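Local coordinates for phosphoribosylaminoimidazole-succinocarboxamide synthase (Saccharomyces cerevisiae, PDB 2CNV), which catalyses the ATP-dependent joining of L-aspartate to the carboxylate of CAIR, giving SAICAR, in de novo purine biosynthesis, at residues D43-N48 against G274-K279; I55-L60 against L236-S241; Q261-W266 against Q282-R287. All coordinates share one frame; numbering follows the deposited sequence.

Contact 1: D43-N48 against G274-K279; sequences DVIMEN and GVNGVK. With SSS (N-{[5-amino-1-(5-O-phosphono-beta-D-arabinofuranosyl)-1H-imidazol-4-yl]carbonyl}-L-aspartic acid), chain D.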
loop_
_atom_site.group_PDB
_atom_site.type_symbol
_atom_site.label_atom_id
_atom_site.label_comp_id
_atom_site.label_asym_id
_atom_site.label_seq_id
_atom_site.Cartn_x
_atom_site.Cartn_y
_atom_site.Cartn_z
ATOM N N ASP A 43 -0.841 -12.126 7.996
ATOM C CA ASP A 43 -0.314 -12.730 6.759
ATOM C C ASP A 43 -1.159 -13.775 6.011
ATOM O O ASP A 43 -0.629 -14.495 5.152
ATOM C CB ASP A 43 1.126 -13.229 6.932
ATOM C CG ASP A 43 2.112 -12.425 6.117
ATOM O OD1 ASP A 43 2.380 -11.253 6.480
ATOM O OD2 ASP A 43 2.616 -12.971 5.107
ATOM N N VAL A 44 -2.456 -13.847 6.307
ATOM C CA VAL A 44 -3.359 -14.665 5.494
ATOM C C VAL A 44 -4.580 -13.856 5.056
ATOM O O VAL A 44 -5.102 -13.044 5.825
ATOM C CB VAL A 44 -3.833 -15.959 6.223
ATOM C CG1 VAL A 44 -2.676 -16.937 6.409
ATOM C CG2 VAL A 44 -4.480 -15.632 7.559
ATOM N N ILE A 45 -5.034 -14.087 3.828
ATOM C CA ILE A 45 -6.270 -13.462 3.368
ATOM C C ILE A 45 -7.493 -14.133 3.992
ATOM O O ILE A 45 -7.497 -15.349 4.259
ATOM C CB ILE A 45 -6.404 -13.385 1.802
ATOM C CG1 ILE A 45 -6.894 -14.704 1.192
ATOM C CG2 ILE A 45 -5.129 -12.814 1.157
ATOM C CD1 ILE A 45 -5.948 -15.857 1.268
ATOM N N MET A 46 -8.516 -13.321 4.245
ATOM C CA MET A 46 -9.791 -13.818 4.726
ATOM C C MET A 46 -10.527 -14.491 3.567
ATOM O O MET A 46 -10.234 -14.216 2.397
ATOM C CB MET A 46 -10.638 -12.671 5.301
ATOM C CG MET A 46 -10.021 -11.924 6.490
ATOM S SD MET A 46 -9.694 -12.991 7.923
ATOM C CE MET A 46 -7.945 -13.233 7.724
ATOM N N GLU A 47 -11.475 -15.364 3.902
ATOM C CA GLU A 47 -12.274 -16.076 2.900
ATOM C C GLU A 47 -13.219 -15.147 2.138
ATOM O O GLU A 47 -13.338 -15.235 0.919
ATOM C CB GLU A 47 -13.080 -17.208 3.551
ATOM C CG GLU A 47 -13.768 -18.152 2.541
ATOM C CD GLU A 47 -12.793 -18.871 1.622
ATOM O OE1 GLU A 47 -11.682 -19.228 2.072
ATOM O OE2 GLU A 47 -13.138 -19.079 0.437
ATOM N N ASN A 48 -13.906 -14.275 2.865
ATOM C CA ASN A 48 -14.796 -13.296 2.243
ATOM C C ASN A 48 -14.127 -11.913 2.213
ATOM O O ASN A 48 -12.994 -11.748 2.674
ATOM C CB ASN A 48 -16.147 -13.273 2.964
ATOM C CG ASN A 48 -16.011 -12.975 4.440
ATOM O OD1 ASN A 48 -14.919 -13.054 5.002
ATOM N ND2 ASN A 48 -17.121 -12.641 5.081
ATOM N N GLY A 274 -3.800 -16.228 11.642
ATOM C CA GLY A 274 -2.912 -16.971 10.745
ATOM C C GLY A 274 -3.571 -18.149 10.046
ATOM O O GLY A 274 -2.925 -18.848 9.260
ATOM N N VAL A 275 -4.859 -18.356 10.321
ATOM C CA VAL A 275 -5.627 -19.463 9.735
ATOM C C VAL A 275 -6.255 -19.089 8.388
ATOM O O VAL A 275 -6.929 -18.060 8.265
ATOM C CB VAL A 275 -6.739 -19.946 10.705
ATOM C CG1 VAL A 275 -7.577 -21.070 10.084
ATOM C CG2 VAL A 275 -6.141 -20.391 12.035
ATOM N N ASN A 276 -6.036 -19.944 7.393
ATOM C CA ASN A 276 -6.617 -19.790 6.061
ATOM C C ASN A 276 -8.106 -20.151 6.013
ATOM O O ASN A 276 -8.600 -20.918 6.849
ATOM C CB ASN A 276 -5.828 -20.622 5.050
ATOM C CG ASN A 276 -4.433 -20.074 4.806
ATOM O OD1 ASN A 276 -3.442 -20.592 5.329
ATOM N ND2 ASN A 276 -4.352 -19.011 4.019
ATOM N N GLY A 277 -8.823 -19.567 5.054
ATOM C CA GLY A 277 -10.236 -19.890 4.828
ATOM C C GLY A 277 -11.227 -19.375 5.860
ATOM O O GLY A 277 -12.323 -19.922 6.004
ATOM N N VAL A 278 -10.861 -18.322 6.582
ATOM C CA VAL A 278 -11.724 -17.794 7.635
ATOM C C VAL A 278 -12.717 -16.776 7.081
ATOM O O VAL A 278 -12.318 -15.765 6.477
ATOM C CB VAL A 278 -10.920 -17.148 8.789
ATOM C CG1 VAL A 278 -11.864 -16.506 9.808
ATOM C CG2 VAL A 278 -10.028 -18.180 9.472
ATOM N N LYS A 279 -14.003 -17.040 7.299
ATOM C CA LYS A 279 -15.054 -16.103 6.906
ATOM C C LYS A 279 -15.363 -15.147 8.057
ATOM O O LYS A 279 -15.711 -15.574 9.156
ATOM C CB LYS A 279 -16.328 -16.845 6.462
ATOM C CG LYS A 279 -17.280 -15.982 5.631
ATOM C CD LYS A 279 -18.701 -16.562 5.535
ATOM C CE LYS A 279 -19.634 -15.551 4.864
ATOM N NZ LYS A 279 -21.066 -15.978 4.892
HETATM P PA SSS D . 7.216 -4.623 9.314
HETATM O O1A SSS D . 6.095 -5.523 9.752
HETATM O O2A SSS D . 8.417 -5.370 8.788
HETATM O O3A SSS D . 7.531 -3.513 10.273
HETATM O "O5'" SSS D . 6.639 -3.862 8.027
HETATM C "C5'" SSS D . 7.480 -3.177 7.101
HETATM C "C4'" SSS D . 6.608 -2.469 6.075
HETATM O "O4'" SSS D . 5.657 -3.406 5.573
HETATM C "C1'" SSS D . 4.416 -2.741 5.332
HETATM N N9 SSS D . 3.250 -3.656 5.461
HETATM C C4 SSS D . 3.046 -4.711 6.254
HETATM O O6 SSS D . 1.994 -7.320 7.201
HETATM N N3 SSS D . 3.927 -5.152 7.206
HETATM C C6 SSS D . 1.253 -6.476 6.714
HETATM N N6 SSS D . -0.079 -6.557 6.761
HETATM C C61 SSS D . -0.795 -7.650 7.411
HETATM C C62 SSS D . -0.997 -8.827 6.493
HETATM C C63 SSS D . -2.141 -7.042 7.804
HETATM C C64 SSS D . -2.198 -6.828 9.301
HETATM O O65 SSS D . -1.764 -9.733 6.860
HETATM O O66 SSS D . -0.398 -8.877 5.397
HETATM O O67 SSS D . -2.110 -5.657 9.731
HETATM O O68 SSS D . -2.336 -7.819 10.059
HETATM C C5 SSS D . 1.818 -5.293 6.006
HETATM N N7 SSS D . 1.275 -4.561 5.010
HETATM C C8 SSS D . 2.156 -3.580 4.686
HETATM C "C2'" SSS D . 4.387 -1.488 6.204
HETATM O "O2'" SSS D . 3.529 -1.533 7.339
HETATM C "C3'" SSS D . 5.808 -1.320 6.675
HETATM O "O3'" SSS D . 6.197 -0.055 6.154
HETATM O O HOH W 1 -8.434 -16.713 6.402
HETATM O O HOH W 2 -7.365 -17.837 3.214
#
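Val-44 turns CG1 anti to its own carbonyl carbon (chi1 -68°), which spreads both methyls over the backbone of Gly-274 and Val-275: CG1 lies 3.4 Å from Gly-274 O and CG2 3.5 Å from Val-275 O. The amide of Asn-276, swung beside its backbone N, crosses the valine obliquely and puts ND2 3.6 Å from Val-44 CG1. Further along, a single direct backbone hydrogen bond joins the segments, Glu-47 N to Val-278 O (2.7 Å, N-H...O 167°), nearly straight at the hydrogen although the donor sits well above the carbonyl plane. Between these points two waters bridge the segments. Both donate to Ile-45 O; one also donates to Val-275 O and accepts from Val-278 N, while the other accepts from Gly-277 N. The irregular loop between helices 261-269 and 282-300 runs along the short strand 44-45, at the surface of the SAICAR synthetase fold and next to the bound SAICAR-like ligand SSS: Asp-43 N donates to O65, in the alpha-carboxylate of the ligand's aspartyl part, at 2.8 Å. Asn-48 and Lys-279 cross at about a right angle, ND2 of Asn-48 lying 3.4 Å from CG of the extended lysine, and Asn-48 OD1 accepts from Met-280 N.

Contact 2: I55-L60 against L236-S241; sequences ILLTKL and LTPDSS. With SSS (N-{[5-amino-1-(5-O-phosphono-beta-D-arabinofuranosyl)-1H-imidazol-4-yl]carbonyl}-L-aspartic acid), chain D.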
loop_
_atom_site.group_PDB
_atom_site.type_symbol
_atom_site.label_atom_id
_atom_site.label_comp_id
_atom_site.label_asym_id
_atom_site.label_seq_id
_atom_site.Cartn_x
_atom_site.Cartn_y
_atom_site.Cartn_z
ATOM N N ILE A 55 -12.126 -0.269 -4.338
ATOM C CA ILE A 55 -12.474 1.015 -4.941
ATOM C C ILE A 55 -11.933 2.147 -4.060
ATOM O O ILE A 55 -11.290 3.061 -4.553
ATOM C CB ILE A 55 -13.994 1.179 -5.134
ATOM C CG1 ILE A 55 -14.516 0.163 -6.157
ATOM C CG2 ILE A 55 -14.331 2.620 -5.561
ATOM C CD1 ILE A 55 -16.060 0.069 -6.247
ATOM N N LEU A 56 -12.190 2.063 -2.754
ATOM C CA LEU A 56 -11.700 3.064 -1.792
ATOM C C LEU A 56 -10.176 3.197 -1.806
ATOM O O LEU A 56 -9.646 4.313 -1.798
ATOM C CB LEU A 56 -12.191 2.736 -0.369
ATOM C CG LEU A 56 -13.703 2.923 -0.162
ATOM C CD1 LEU A 56 -14.246 1.998 0.939
ATOM C CD2 LEU A 56 -14.034 4.384 0.131
ATOM N N LEU A 57 -9.474 2.067 -1.830
ATOM C CA LEU A 57 -8.003 2.102 -1.842
ATOM C C LEU A 57 -7.437 2.495 -3.206
ATOM O O LEU A 57 -6.369 3.105 -3.293
ATOM C CB LEU A 57 -7.400 0.780 -1.351
ATOM C CG LEU A 57 -7.790 0.352 0.078
ATOM C CD1 LEU A 57 -6.810 -0.678 0.616
ATOM C CD2 LEU A 57 -7.916 1.521 1.031
ATOM N N THR A 58 -8.156 2.162 -4.273
ATOM C CA THR A 58 -7.756 2.632 -5.601
ATOM C C THR A 58 -7.821 4.154 -5.628
ATOM O O THR A 58 -6.849 4.807 -5.995
ATOM C CB THR A 58 -8.603 2.015 -6.723
ATOM O OG1 THR A 58 -8.359 0.601 -6.762
ATOM C CG2 THR A 58 -8.239 2.626 -8.089
ATOM N N LYS A 59 -8.961 4.704 -5.219
ATOM C CA LYS A 59 -9.148 6.149 -5.184
ATOM C C LYS A 59 -8.172 6.857 -4.238
ATOM O O LYS A 59 -7.707 7.962 -4.541
ATOM C CB LYS A 59 -10.594 6.503 -4.836
ATOM C CG LYS A 59 -11.595 6.078 -5.897
ATOM C CD LYS A 59 -13.003 6.519 -5.541
ATOM C CE LYS A 59 -13.911 6.465 -6.756
ATOM N NZ LYS A 59 -13.482 7.463 -7.788
ATOM N N LEU A 60 -7.866 6.230 -3.105
ATOM C CA LEU A 60 -6.878 6.795 -2.166
ATOM C C LEU A 60 -5.484 6.851 -2.794
ATOM O O LEU A 60 -4.767 7.853 -2.664
ATOM C CB LEU A 60 -6.828 6.005 -0.851
ATOM C CG LEU A 60 -5.901 6.566 0.243
ATOM C CD1 LEU A 60 -6.184 8.056 0.579
ATOM C CD2 LEU A 60 -5.950 5.711 1.500
ATOM N N LEU A 236 0.634 4.665 -0.188
ATOM C CA LEU A 236 0.191 5.162 1.121
ATOM C C LEU A 236 -1.271 4.825 1.445
ATOM O O LEU A 236 -2.056 5.695 1.810
ATOM C CB LEU A 236 0.468 6.674 1.241
ATOM C CG LEU A 236 1.955 7.056 1.349
ATOM C CD1 LEU A 236 2.247 8.369 0.651
ATOM C CD2 LEU A 236 2.393 7.102 2.796
ATOM N N THR A 237 -1.627 3.552 1.291
ATOM C CA THR A 237 -2.944 3.051 1.716
ATOM C C THR A 237 -2.773 2.263 3.022
ATOM O O THR A 237 -1.644 1.950 3.403
ATOM C CB THR A 237 -3.546 2.107 0.656
ATOM O OG1 THR A 237 -2.799 0.888 0.645
ATOM C CG2 THR A 237 -3.509 2.741 -0.725
ATOM N N PRO A 238 -3.886 1.927 3.716
ATOM C CA PRO A 238 -3.739 1.122 4.929
ATOM C C PRO A 238 -3.229 -0.297 4.666
ATOM O O PRO A 238 -2.855 -0.989 5.613
ATOM C CB PRO A 238 -5.163 1.063 5.503
ATOM C CG PRO A 238 -5.935 2.092 4.795
ATOM C CD PRO A 238 -5.298 2.268 3.460
ATOM N N ASP A 239 -3.205 -0.725 3.404
ATOM C CA ASP A 239 -2.594 -2.013 3.062
ATOM C C ASP A 239 -1.076 -1.915 2.904
ATOM O O ASP A 239 -0.368 -2.855 3.239
ATOM C CB ASP A 239 -3.210 -2.633 1.794
ATOM C CG ASP A 239 -4.551 -3.317 2.051
ATOM O OD1 ASP A 239 -4.962 -3.455 3.218
ATOM O OD2 ASP A 239 -5.189 -3.735 1.063
ATOM N N SER A 240 -0.585 -0.798 2.369
ATOM C CA SER A 240 0.855 -0.607 2.143
ATOM C C SER A 240 1.588 0.078 3.308
ATOM O O SER A 240 2.822 0.203 3.291
ATOM C CB SER A 240 1.086 0.186 0.847
ATOM O OG SER A 240 0.669 1.528 1.009
ATOM N N SER A 241 0.829 0.509 4.315
ATOM C CA SER A 241 1.347 1.366 5.391
ATOM C C SER A 241 0.673 0.998 6.701
ATOM O O SER A 241 -0.327 0.277 6.697
ATOM C CB SER A 241 1.031 2.834 5.093
ATOM O OG SER A 241 1.058 3.107 3.699
HETATM P PA SSS D . 7.216 -4.623 9.314
HETATM O O1A SSS D . 6.095 -5.523 9.752
HETATM O O2A SSS D . 8.417 -5.370 8.788
HETATM O O3A SSS D . 7.531 -3.513 10.273
HETATM O "O5'" SSS D . 6.639 -3.862 8.027
HETATM C "C5'" SSS D . 7.480 -3.177 7.101
HETATM C "C4'" SSS D . 6.608 -2.469 6.075
HETATM O "O4'" SSS D . 5.657 -3.406 5.573
HETATM C "C1'" SSS D . 4.416 -2.741 5.332
HETATM N N9 SSS D . 3.250 -3.656 5.461
HETATM C C4 SSS D . 3.046 -4.711 6.254
HETATM O O6 SSS D . 1.994 -7.320 7.201
HETATM N N3 SSS D . 3.927 -5.152 7.206
HETATM C C6 SSS D . 1.253 -6.476 6.714
HETATM N N6 SSS D . -0.079 -6.557 6.761
HETATM C C61 SSS D . -0.795 -7.650 7.411
HETATM C C62 SSS D . -0.997 -8.827 6.493
HETATM C C63 SSS D . -2.141 -7.042 7.804
HETATM C C64 SSS D . -2.198 -6.828 9.301
HETATM O O65 SSS D . -1.764 -9.733 6.860
HETATM O O66 SSS D . -0.398 -8.877 5.397
HETATM O O67 SSS D . -2.110 -5.657 9.731
HETATM O O68 SSS D . -2.336 -7.819 10.059
HETATM C C5 SSS D . 1.818 -5.293 6.006
HETATM N N7 SSS D . 1.275 -4.561 5.010
HETATM C C8 SSS D . 2.156 -3.580 4.686
HETATM C "C2'" SSS D . 4.387 -1.488 6.204
HETATM O "O2'" SSS D . 3.529 -1.533 7.339
HETATM C "C3'" SSS D . 5.808 -1.320 6.675
HETATM O "O3'" SSS D . 6.197 -0.055 6.154
#
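Leu-57 of helix 53-67 points its CB at the 236-241 turn, and chi1 of -59° sets CG anti to the carbonyl carbon, beside the backbone N. From CG the two methyls part: CD2 abuts CD of Pro-238 at 3.6 Å, while CD1 lies 3.5 Å from Asp-239 OD2, where the two side chains cross at about a right angle. One helical turn on, Leu-60 sends CD2 to the same proline carbon, Pro-238 CD, at 4.0 Å, so two leucines converge on one ring atom. The Asp-239 carboxylate also forms salt bridges, OD2 with Lys-53 and OD1 with Lys-260. No hydrogen bond crosses the contact; several polar groups of the turn bond to one another. Thr-237 N donates to Ser-240 OG (3.1 Å), Ser-241 OG donates to Thr-237 O, and Thr-237 OG1 accepts from the backbone N of both Asp-239 (3.2 Å) and Ser-240 (3.3 Å). These last two bonds make an ST turn and ST motif, here interrupting the long strand 228-245 where it lines the SAICAR-like ligand SSS, with Asp-239 O 3.0 Å from N7 of SSS.

Contact 3: Q261-W266 against Q282-R287; sequences QFLRDW and QDIVDR. With SSS (N-{[5-amino-1-(5-O-phosphono-beta-D-arabinofuranosyl)-1H-imidazol-4-yl]carbonyl}-L-aspartic acid), chain D; SO4 (sulfate ion), chain E.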
loop_
_atom_site.group_PDB
_atom_site.type_symbol
_atom_site.label_atom_id
_atom_site.label_comp_id
_atom_site.label_asym_id
_atom_site.label_seq_id
_atom_site.Cartn_x
_atom_site.Cartn_y
_atom_site.Cartn_z
ATOM N N GLN A 261 -7.986 -3.286 13.312
ATOM C CA GLN A 261 -8.013 -3.720 14.716
ATOM C C GLN A 261 -9.271 -4.496 15.090
ATOM O O GLN A 261 -9.199 -5.474 15.843
ATOM C CB GLN A 261 -7.786 -2.567 15.701
ATOM C CG GLN A 261 -7.318 -3.056 17.087
ATOM C CD GLN A 261 -5.988 -3.788 17.021
ATOM O OE1 GLN A 261 -4.998 -3.258 16.502
ATOM N NE2 GLN A 261 -5.953 -5.015 17.549
ATOM N N PHE A 262 -10.414 -4.056 14.574
ATOM C CA PHE A 262 -11.680 -4.750 14.822
ATOM C C PHE A 262 -11.605 -6.205 14.347
ATOM O O PHE A 262 -11.966 -7.131 15.084
ATOM C CB PHE A 262 -12.848 -4.006 14.162
ATOM C CG PHE A 262 -14.161 -4.190 14.872
ATOM C CD1 PHE A 262 -14.372 -3.635 16.140
ATOM C CD2 PHE A 262 -15.192 -4.913 14.279
ATOM C CE1 PHE A 262 -15.595 -3.809 16.808
ATOM C CE2 PHE A 262 -16.422 -5.081 14.934
ATOM C CZ PHE A 262 -16.618 -4.530 16.200
ATOM N N LEU A 263 -11.103 -6.397 13.129
ATOM C CA LEU A 263 -10.900 -7.729 12.579
ATOM C C LEU A 263 -9.867 -8.533 13.372
ATOM O O LEU A 263 -10.133 -9.683 13.750
ATOM C CB LEU A 263 -10.503 -7.652 11.094
ATOM C CG LEU A 263 -10.007 -8.954 10.449
ATOM C CD1 LEU A 263 -11.077 -10.074 10.504
ATOM C CD2 LEU A 263 -9.537 -8.697 9.027
ATOM N N ARG A 264 -8.698 -7.931 13.620
ATOM C CA ARG A 264 -7.635 -8.571 14.400
ATOM C C ARG A 264 -8.150 -9.086 15.745
ATOM O O ARG A 264 -7.849 -10.212 16.131
ATOM C CB ARG A 264 -6.467 -7.610 14.663
ATOM C CG ARG A 264 -5.430 -7.449 13.549
ATOM C CD ARG A 264 -4.055 -7.035 14.104
ATOM N NE ARG A 264 -2.968 -7.467 13.227
ATOM C CZ ARG A 264 -1.712 -7.693 13.613
ATOM N NH1 ARG A 264 -1.348 -7.538 14.879
ATOM N NH2 ARG A 264 -0.813 -8.091 12.722
ATOM N N ASP A 265 -8.918 -8.247 16.438
ATOM C CA ASP A 265 -9.471 -8.568 17.753
ATOM C C ASP A 265 -10.408 -9.780 17.706
ATOM O O ASP A 265 -10.378 -10.624 18.598
ATOM C CB ASP A 265 -10.182 -7.346 18.360
ATOM C CG ASP A 265 -9.211 -6.287 18.873
ATOM O OD1 ASP A 265 -7.984 -6.472 18.782
ATOM O OD2 ASP A 265 -9.677 -5.255 19.382
ATOM N N TRP A 266 -11.219 -9.869 16.655
ATOM C CA TRP A 266 -12.093 -11.026 16.453
ATOM C C TRP A 266 -11.311 -12.323 16.204
ATOM O O TRP A 266 -11.624 -13.370 16.787
ATOM C CB TRP A 266 -13.089 -10.777 15.315
ATOM C CG TRP A 266 -14.022 -11.937 15.122
ATOM C CD1 TRP A 266 -15.112 -12.251 15.886
ATOM C CD2 TRP A 266 -13.929 -12.958 14.121
ATOM N NE1 TRP A 266 -15.706 -13.398 15.420
ATOM C CE2 TRP A 266 -15.001 -13.853 14.336
ATOM C CE3 TRP A 266 -13.044 -13.203 13.062
ATOM C CZ2 TRP A 266 -15.216 -14.976 13.526
ATOM C CZ3 TRP A 266 -13.259 -14.321 12.257
ATOM C CH2 TRP A 266 -14.336 -15.192 12.496
ATOM N N GLN A 282 -20.632 -10.706 9.616
ATOM C CA GLN A 282 -21.123 -9.480 9.002
ATOM C C GLN A 282 -20.777 -8.205 9.778
ATOM O O GLN A 282 -20.418 -7.191 9.166
ATOM C CB GLN A 282 -22.635 -9.566 8.776
ATOM C CG GLN A 282 -23.169 -8.541 7.790
ATOM C CD GLN A 282 -22.626 -8.730 6.389
ATOM O OE1 GLN A 282 -22.819 -9.778 5.773
ATOM N NE2 GLN A 282 -21.954 -7.710 5.869
ATOM N N ASP A 283 -20.878 -8.253 11.107
ATOM C CA ASP A 283 -20.578 -7.088 11.935
ATOM C C ASP A 283 -19.125 -6.631 11.775
ATOM O O ASP A 283 -18.844 -5.437 11.774
ATOM C CB ASP A 283 -20.912 -7.363 13.402
ATOM C CG ASP A 283 -22.411 -7.337 13.673
ATOM O OD1 ASP A 283 -23.194 -7.112 12.724
ATOM O OD2 ASP A 283 -22.806 -7.538 14.836
ATOM N N ILE A 284 -18.223 -7.596 11.621
ATOM C CA ILE A 284 -16.803 -7.339 11.398
ATOM C C ILE A 284 -16.594 -6.717 10.015
ATOM O O ILE A 284 -15.891 -5.723 9.885
ATOM C CB ILE A 284 -15.968 -8.650 11.529
ATOM C CG1 ILE A 284 -16.202 -9.335 12.896
ATOM C CG2 ILE A 284 -14.485 -8.402 11.228
ATOM C CD1 ILE A 284 -15.682 -8.594 14.122
ATOM N N VAL A 285 -17.190 -7.320 8.990
ATOM C CA VAL A 285 -17.143 -6.789 7.623
ATOM C C VAL A 285 -17.644 -5.338 7.567
ATOM O O VAL A 285 -16.977 -4.458 7.014
ATOM C CB VAL A 285 -17.957 -7.684 6.644
ATOM C CG1 VAL A 285 -18.141 -7.003 5.287
ATOM C CG2 VAL A 285 -17.267 -9.058 6.468
ATOM N N ASP A 286 -18.815 -5.100 8.150
ATOM C CA ASP A 286 -19.464 -3.788 8.096
ATOM C C ASP A 286 -18.640 -2.690 8.779
ATOM O O ASP A 286 -18.490 -1.603 8.231
ATOM C CB ASP A 286 -20.861 -3.853 8.716
ATOM C CG ASP A 286 -21.858 -4.641 7.866
ATOM O OD1 ASP A 286 -21.570 -4.977 6.692
ATOM O OD2 ASP A 286 -22.961 -4.907 8.380
ATOM N N ARG A 287 -18.112 -2.988 9.962
ATOM C CA ARG A 287 -17.307 -2.039 10.733
ATOM C C ARG A 287 -15.954 -1.768 10.056
ATOM O O ARG A 287 -15.483 -0.625 10.014
ATOM C CB ARG A 287 -17.112 -2.558 12.169
ATOM C CG ARG A 287 -16.263 -1.667 13.083
ATOM C CD ARG A 287 -16.860 -0.262 13.233
ATOM N NE ARG A 287 -18.203 -0.279 13.825
ATOM C CZ ARG A 287 -18.461 -0.431 15.125
ATOM N NH1 ARG A 287 -17.476 -0.594 16.006
ATOM N NH2 ARG A 287 -19.714 -0.427 15.547
HETATM P PA SSS D . 7.216 -4.623 9.314
HETATM O O1A SSS D . 6.095 -5.523 9.752
HETATM O O2A SSS D . 8.417 -5.370 8.788
HETATM O O3A SSS D . 7.531 -3.513 10.273
HETATM O "O5'" SSS D . 6.639 -3.862 8.027
HETATM C "C5'" SSS D . 7.480 -3.177 7.101
HETATM C "C4'" SSS D . 6.608 -2.469 6.075
HETATM O "O4'" SSS D . 5.657 -3.406 5.573
HETATM C "C1'" SSS D . 4.416 -2.741 5.332
HETATM N N9 SSS D . 3.250 -3.656 5.461
HETATM C C4 SSS D . 3.046 -4.711 6.254
HETATM O O6 SSS D . 1.994 -7.320 7.201
HETATM N N3 SSS D . 3.927 -5.152 7.206
HETATM C C6 SSS D . 1.253 -6.476 6.714
HETATM N N6 SSS D . -0.079 -6.557 6.761
HETATM C C61 SSS D . -0.795 -7.650 7.411
HETATM C C62 SSS D . -0.997 -8.827 6.493
HETATM C C63 SSS D . -2.141 -7.042 7.804
HETATM C C64 SSS D . -2.198 -6.828 9.301
HETATM O O65 SSS D . -1.764 -9.733 6.860
HETATM O O66 SSS D . -0.398 -8.877 5.397
HETATM O O67 SSS D . -2.110 -5.657 9.731
HETATM O O68 SSS D . -2.336 -7.819 10.059
HETATM C C5 SSS D . 1.818 -5.293 6.006
HETATM N N7 SSS D . 1.275 -4.561 5.010
HETATM C C8 SSS D . 2.156 -3.580 4.686
HETATM C "C2'" SSS D . 4.387 -1.488 6.204
HETATM O "O2'" SSS D . 3.529 -1.533 7.339
HETATM C "C3'" SSS D . 5.808 -1.320 6.675
HETATM O "O3'" SSS D . 6.197 -0.055 6.154
HETATM S S SO4 E . -2.612 -7.134 17.873
HETATM O O1 SO4 E . -3.846 -7.239 18.642
HETATM O O2 SO4 E . -2.763 -6.064 16.896
HETATM O O3 SO4 E . -1.508 -6.799 18.768
HETATM O O4 SO4 E . -2.313 -8.396 17.202
#
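Ile-284 reaches across to helix 261-269 with both of its branches. Its CG1 stands anti to the carbonyl carbon (chi1 -56°), and the second bend, at chi2, carries CD1 between two aromatic side chains: it lies 3.6 Å from Trp-266 CB and 3.7 Å from Phe-262 CE2. CG1 itself sits over one face of the indole, offset toward the rim, while CG2, the other branch, packs 3.9 Å from Leu-263 CD1. The short helical segments run nearly antiparallel, with 157° between their directions and 9.4 Å between their axes, and Leu-263 and Ile-284 form the closest backbone pair. Phe-262, with CG anti to the backbone N (chi1 -151°), directs its ring toward 282-287, where Arg-287 covers one face. The arginine folds back at chi2 and chi3, so its aliphatic part comes first, CG in CH-pi contact 3.8 Å from the ring centroid of Phe-262. The guanidinium then follows over the same face as a cation-pi partner, CZ 5.0 Å from that centroid. Trp-266 also touches Val-278 and Pro-281 of the connecting loop, so this hairpin of two helices is packed against its own linker. Different residues of helix 261-269 serve the ligands. In one of its two modelled conformers, Arg-264, extended from CG to NE, gives both NE and NH2 to O68 of the ligand's side-chain (beta) carboxylate, which lies at the edge of the guanidinium; NH1 binds sulfate O2 at 2.9 Å. Gln-261 NE2 bonds to Asp-265 OD1 and to O1 of the sulfate, which is probably from the crystallisation liquor. The chemistry thus divides the helix: Arg-264 and Gln-261 turn toward the bound anions, while apolar packing and a cation-pi interaction, with no hydrogen bond between the segments, hold it to 282-287.

All three contacts reach SSS from different parts of the chain: contact 1 through a backbone N-H, contact 2 through the backbone of its turn, and contact 3 through one modelled conformer of an arginine side chain. Contacts 1 and 3, with centres about 13 Å apart, touch directly. Val-278 CG1 packs 3.6 Å from Trp-266 CZ3, and Met-46 CG lies 4.1 Å from Leu-263 CD2, so the loop of contact 1 and the helix pair of contact 3 form one continuous body beside the succinyl end of the ligand. Contact 2 stands apart at the imidazole and ribose-like sugar, its nearest atoms about 9 Å from either of the others, and lies close to the centre of the chain.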